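Local coordinates for protein trehalose monomycolate transport factor A (Mycolicibacterium smegmatis MC2 155, PDB 6T84) that is required for MmpL3-dependent transport of trehalose monomycolate to the mycobacterial cell wall, and for growth and cell elongation, at residues R58-F63 with H77-T82; G108-Y113 with D137-M142. All blocks are in the same frame, centred on the assembly; numbering follows the deposited sequence.

The chain is the predicted cytoplasmic part of the N-terminal domain, which is necessary and sufficient for function and MmpL3 interaction. Contacts 1 and 2 both reach its large antiparallel sheet, on opposite sides of the centre of the chain. Their centres lie 21 Å apart and their nearest atoms about 10 Å, without touching. Contact 1, at the surface, joins the start of strand 60-67 to the end of strand 71-77 and the loop after it; in buried contact 2, R110 reaches the loop before strand 141-144 and M142 on it. Helix 159-175 touches side chains of both. A bound sulfate, probably from the crystallisation liquor, lies about 5 Å from the H77 side chain.

Contact 1: R58-F63 with H77-T82; sequences RGEAVF and HRKVGT
H77 meets E60 and A61 through two hydrogen bonds, one from its ring and one from its backbone. In the backbone bond, H77 N gives its proton to A61 O at 2.8 Å. The ring bond runs from H77 ND1 to E60 OE1 at 2.7 Å, with an N-H...O angle of 164°. The acceptor stands at the ring edge, near its plane, and the carboxylate and ring are turned just 16° apart, so the two flat groups are almost coplanar. With CG anti to the backbone N, chi1 -172° sets the imidazole beside the carboxylate of E60, whose chain is bent at chi2. Strands 60-67 and 71-77 form a beta hairpin in the large sheet; the backbone bond is a rung of its ladder, and the His-carboxylate bond braces the same end. W148 adds an edge-to-face ring contact to H77.

Van der Waals contact is lighter. A61 CB and H77 CB approach to 4.2 Å, and E60 OE2 lies 3.9 Å from K79 CB. The K79 and E60 side chains cross at about a right angle, with E60 OE2 and K79 NZ 4.8 Å apart, opposite charges close but not in contact, so any attraction is probably weak. The CB of R78 is directed away from 58-63, and its NH2 is hydrogen-bonded to L176 O.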
loop_
_atom_site.group_PDB
_atom_site.type_symbol
_atom_site.label_atom_id
_atom_site.label_comp_id
_atom_site.label_asym_id
_atom_site.label_seq_id
_atom_site.Cartn_x
_atom_site.Cartn_y
_atom_site.Cartn_z
ATOM N N ARG A 58 8.355 -9.746 -10.222
ATOM C CA ARG A 58 9.792 -9.832 -10.448
ATOM C C ARG A 58 10.499 -10.377 -9.211
ATOM O O ARG A 58 11.460 -9.820 -8.689
ATOM C CB ARG A 58 10.370 -8.518 -10.974
ATOM C CG ARG A 58 9.705 -8.010 -12.309
ATOM C CD ARG A 58 9.824 -8.959 -13.543
ATOM N NE ARG A 58 9.208 -8.417 -14.782
ATOM C CZ ARG A 58 9.064 -9.103 -15.926
ATOM N NH1 ARG A 58 9.481 -10.358 -16.008
ATOM N NH2 ARG A 58 8.494 -8.546 -17.000
ATOM N N GLY A 59 9.939 -11.454 -8.676
ATOM C CA GLY A 59 10.621 -12.169 -7.626
ATOM C C GLY A 59 10.233 -11.786 -6.221
ATOM O O GLY A 59 10.752 -12.381 -5.271
ATOM N N GLU A 60 9.417 -10.767 -6.036
ATOM C CA GLU A 60 9.066 -10.311 -4.707
ATOM C C GLU A 60 7.579 -10.602 -4.465
ATOM O O GLU A 60 6.726 -10.355 -5.334
ATOM C CB GLU A 60 9.326 -8.816 -4.560
ATOM C CG GLU A 60 10.809 -8.481 -4.577
ATOM C CD GLU A 60 11.563 -8.987 -3.365
ATOM O OE1 GLU A 60 10.959 -9.329 -2.334
ATOM O OE2 GLU A 60 12.818 -9.034 -3.449
ATOM N N ALA A 61 7.259 -11.105 -3.269
ATOM C CA ALA A 61 5.862 -11.430 -2.946
ATOM C C ALA A 61 4.959 -10.190 -3.039
ATOM O O ALA A 61 5.321 -9.082 -2.611
ATOM C CB ALA A 61 5.756 -11.996 -1.527
ATOM N N VAL A 62 3.756 -10.406 -3.580
ATOM C CA VAL A 62 2.710 -9.385 -3.572
ATOM C C VAL A 62 1.419 -10.061 -3.124
ATOM O O VAL A 62 1.095 -11.168 -3.573
ATOM C CB VAL A 62 2.551 -8.682 -4.942
ATOM C CG1 VAL A 62 2.042 -9.633 -6.024
ATOM C CG2 VAL A 62 1.589 -7.463 -4.824
ATOM N N PHE A 63 0.709 -9.417 -2.213
ATOM C CA PHE A 63 -0.578 -9.906 -1.709
ATOM C C PHE A 63 -1.651 -8.867 -1.951
ATOM O O PHE A 63 -1.392 -7.675 -1.769
ATOM C CB PHE A 63 -0.491 -10.203 -0.204
ATOM C CG PHE A 63 0.640 -11.207 0.180
ATOM C CD1 PHE A 63 1.102 -12.192 -0.700
ATOM C CD2 PHE A 63 1.206 -11.161 1.404
ATOM C CE1 PHE A 63 2.108 -13.124 -0.360
ATOM C CE2 PHE A 63 2.187 -12.088 1.775
ATOM C CZ PHE A 63 2.634 -13.069 0.886
ATOM N N HIS A 77 6.467 -6.968 -1.220
ATOM C CA HIS A 77 7.636 -7.168 -0.371
ATOM C C HIS A 77 8.838 -6.338 -0.812
ATOM O O HIS A 77 9.139 -6.235 -2.000
ATOM C CB HIS A 77 8.024 -8.651 -0.383
ATOM C CG HIS A 77 9.088 -8.979 0.609
ATOM N ND1 HIS A 77 10.406 -9.233 0.256
ATOM C CD2 HIS A 77 9.020 -9.140 1.955
ATOM C CE1 HIS A 77 11.101 -9.506 1.348
ATOM N NE2 HIS A 77 10.287 -9.459 2.391
ATOM N N ARG A 78 9.534 -5.742 0.163
ATOM C CA ARG A 78 10.725 -4.920 -0.105
ATOM C C ARG A 78 11.982 -5.773 -0.018
ATOM O O ARG A 78 12.135 -6.633 0.873
ATOM C CB ARG A 78 10.901 -3.848 0.960
ATOM C CG ARG A 78 9.823 -2.793 1.060
ATOM C CD ARG A 78 10.078 -1.923 2.308
ATOM N NE ARG A 78 11.360 -1.220 2.196
ATOM C CZ ARG A 78 11.474 -0.055 1.577
ATOM N NH1 ARG A 78 10.381 0.505 1.060
ATOM N NH2 ARG A 78 12.654 0.542 1.475
ATOM N N LYS A 79 12.933 -5.461 -0.897
ATOM C CA LYS A 79 14.169 -6.240 -0.919
ATOM C C LYS A 79 15.031 -5.957 0.310
ATOM O O LYS A 79 15.642 -6.878 0.869
ATOM C CB LYS A 79 14.928 -5.969 -2.216
ATOM C CG LYS A 79 16.159 -6.837 -2.399
ATOM C CD LYS A 79 16.852 -6.545 -3.717
ATOM C CE LYS A 79 18.028 -7.478 -3.923
ATOM N NZ LYS A 79 17.604 -8.898 -3.759
ATOM N N VAL A 80 15.108 -4.700 0.736
ATOM C CA VAL A 80 15.904 -4.277 1.882
ATOM C C VAL A 80 14.998 -3.554 2.871
ATOM O O VAL A 80 14.328 -2.586 2.504
ATOM C CB VAL A 80 17.064 -3.366 1.437
ATOM C CG1 VAL A 80 17.983 -3.059 2.623
ATOM C CG2 VAL A 80 17.823 -3.994 0.253
ATOM N N GLY A 81 15.005 -3.990 4.135
ATOM C CA GLY A 81 14.152 -3.365 5.141
ATOM C C GLY A 81 14.598 -1.969 5.551
ATOM O O GLY A 81 15.744 -1.543 5.356
ATOM N N THR A 82 13.647 -1.226 6.125
ATOM C CA THR A 82 13.945 0.077 6.702
ATOM C C THR A 82 13.154 0.272 7.980
ATOM O O THR A 82 12.063 -0.274 8.115
ATOM C CB THR A 82 13.589 1.211 5.719
ATOM O OG1 THR A 82 13.944 2.464 6.308
ATOM C CG2 THR A 82 12.056 1.316 5.379
#

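Contact 2: G108-Y113 with D137-M142; sequences GPRMVY and DCAEIM
R110 and E140 are 8.7 Å apart at their CA atoms, and P109 and D137 are 8.2 Å apart, too far for strand pairing; the long side chain of R110 spans the gap. Extended from CG to NE, it brings its guanidinium edge to the A139 carbonyl. R110 NH2 donates to A139 O at 2.9 Å with an N-H...O angle of 163°. The acceptor lies in the guanidinium plane, but the donor is tilted 30° from the carbonyl plane. A water adds a second path: it accepts from R110 NE at 2.8 Å and can donate to A139 O, the oxygen that already takes the direct bond. A139 is the centre of an inverse gamma turn.

M142 CE packs against the guanidinium. The M142 chain bends at chi3 (-117°) and carries CE to 3.6 Å from R110 NE, the two side chains crossing at about a right angle and the methyl approaching the guanidinium obliquely. D137 contributes more loosely, with OD1 4.4 Å from P109 CB.

R110 NH1 is hydrogen-bonded to the carbonyls of A132 and A135, and NH2 also to that of P136, so the buried guanidinium gathers oxygens from the end of helix 126-134 and the loop after it. E140 and I141 both face A152 of strand 148-153 in a classic beta bulge. Strand 86-90 runs between strands 110-114 and 141-144, its L88 touching R110, while helix 159-175 packs T168 on A139 and M142, and F172 on M142.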
loop_
_atom_site.group_PDB
_atom_site.type_symbol
_atom_site.label_atom_id
_atom_site.label_comp_id
_atom_site.label_asym_id
_atom_site.label_seq_id
_atom_site.Cartn_x
_atom_site.Cartn_y
_atom_site.Cartn_z
ATOM N N GLY A 108 0.488 18.338 -3.994
ATOM C CA GLY A 108 -0.661 18.155 -4.845
ATOM C C GLY A 108 -1.880 17.700 -4.081
ATOM O O GLY A 108 -2.301 18.310 -3.093
ATOM N N PRO A 109 -2.479 16.598 -4.539
ATOM C CA PRO A 109 -3.695 16.098 -3.916
ATOM C C PRO A 109 -3.410 15.349 -2.633
ATOM O O PRO A 109 -4.356 14.814 -2.030
ATOM C CB PRO A 109 -4.223 15.128 -4.997
ATOM C CG PRO A 109 -2.977 14.582 -5.620
ATOM C CD PRO A 109 -2.055 15.776 -5.697
ATOM N N ARG A 110 -2.117 15.219 -2.239
ATOM C CA ARG A 110 -1.705 14.329 -1.138
ATOM C C ARG A 110 -0.952 15.082 -0.044
ATOM O O ARG A 110 -0.467 16.218 -0.216
ATOM C CB ARG A 110 -0.826 13.184 -1.708
ATOM C CG ARG A 110 -1.645 12.152 -2.488
ATOM C CD ARG A 110 -0.845 11.310 -3.435
ATOM N NE ARG A 110 -1.654 10.184 -3.844
ATOM C CZ ARG A 110 -2.205 9.999 -5.014
ATOM N NH1 ARG A 110 -1.993 10.859 -6.017
ATOM N NH2 ARG A 110 -2.947 8.936 -5.185
ATOM N N MET A 111 -0.811 14.390 1.100
ATOM C CA MET A 111 0.030 14.802 2.204
ATOM C C MET A 111 1.009 13.683 2.503
ATOM O O MET A 111 0.663 12.506 2.369
ATOM C CB MET A 111 -0.834 15.070 3.458
ATOM C CG MET A 111 -1.895 16.140 3.257
ATOM S SD MET A 111 -1.072 17.719 3.443
ATOM C CE MET A 111 -2.425 18.873 3.054
ATOM N N VAL A 112 2.230 14.055 2.872
ATOM C CA VAL A 112 3.285 13.115 3.233
ATOM C C VAL A 112 3.509 13.187 4.735
ATOM O O VAL A 112 3.718 14.281 5.275
ATOM C CB VAL A 112 4.603 13.450 2.510
ATOM C CG1 VAL A 112 5.646 12.379 2.826
ATOM C CG2 VAL A 112 4.372 13.600 1.000
ATOM N N TYR A 113 3.504 12.018 5.389
ATOM C CA TYR A 113 3.781 11.892 6.813
ATOM C C TYR A 113 4.969 10.939 6.959
ATOM O O TYR A 113 5.143 10.001 6.155
ATOM C CB TYR A 113 2.557 11.304 7.577
ATOM C CG TYR A 113 1.323 12.135 7.381
ATOM C CD1 TYR A 113 0.493 11.916 6.274
ATOM C CD2 TYR A 113 0.971 13.112 8.270
ATOM C CE1 TYR A 113 -0.683 12.628 6.092
ATOM C CE2 TYR A 113 -0.208 13.884 8.045
ATOM C CZ TYR A 113 -0.998 13.623 6.958
ATOM O OH TYR A 113 -2.120 14.379 6.687
ATOM N N ASP A 137 -6.244 8.800 -8.085
ATOM C CA ASP A 137 -6.869 9.088 -6.802
ATOM C C ASP A 137 -7.354 7.816 -6.107
ATOM O O ASP A 137 -7.557 7.845 -4.907
ATOM C CB ASP A 137 -8.020 10.093 -6.934
ATOM C CG ASP A 137 -7.581 11.425 -7.545
ATOM O OD1 ASP A 137 -6.534 12.011 -7.152
ATOM O OD2 ASP A 137 -8.311 11.896 -8.435
ATOM N N CYS A 138 -7.522 6.708 -6.825
ATOM C CA CYS A 138 -7.947 5.482 -6.150
ATOM C C CYS A 138 -6.872 4.979 -5.186
ATOM O O CYS A 138 -7.187 4.216 -4.252
ATOM C CB CYS A 138 -8.364 4.407 -7.190
ATOM S SG CYS A 138 -7.031 3.629 -8.193
ATOM N N ALA A 139 -5.606 5.365 -5.391
ATOM C CA ALA A 139 -4.528 5.005 -4.459
ATOM C C ALA A 139 -4.583 5.975 -3.284
ATOM O O ALA A 139 -3.844 6.954 -3.196
ATOM C CB ALA A 139 -3.192 5.037 -5.191
ATOM N N GLU A 140 -5.524 5.714 -2.374
ATOM C CA GLU A 140 -5.888 6.696 -1.354
ATOM C C GLU A 140 -4.819 6.831 -0.285
ATOM O O GLU A 140 -4.526 7.944 0.163
ATOM C CB GLU A 140 -7.213 6.307 -0.699
ATOM C CG GLU A 140 -8.403 6.287 -1.685
ATOM C CD GLU A 140 -9.759 6.423 -0.997
ATOM O OE1 GLU A 140 -10.705 6.859 -1.674
ATOM O OE2 GLU A 140 -9.859 6.128 0.226
ATOM N N ILE A 141 -4.274 5.714 0.174
ATOM C CA ILE A 141 -3.256 5.712 1.216
ATOM C C ILE A 141 -2.167 4.766 0.724
ATOM O O ILE A 141 -2.444 3.616 0.373
ATOM C CB ILE A 141 -3.808 5.241 2.576
ATOM C CG1 ILE A 141 -4.967 6.117 3.089
ATOM C CG2 ILE A 141 -2.692 5.229 3.614
ATOM C CD1 ILE A 141 -5.639 5.544 4.328
ATOM N N MET A 142 -0.926 5.250 0.675
ATOM C CA MET A 142 0.238 4.439 0.332
ATOM C C MET A 142 1.239 4.597 1.457
ATOM O O MET A 142 1.475 5.718 1.931
ATOM C CB MET A 142 0.917 4.934 -0.970
ATOM C CG MET A 142 -0.062 5.027 -2.127
ATOM S SD MET A 142 0.809 5.450 -3.635
ATOM C CE MET A 142 0.048 7.010 -3.972
HETATM O O HOH W 1 -2.020 8.452 -1.656
#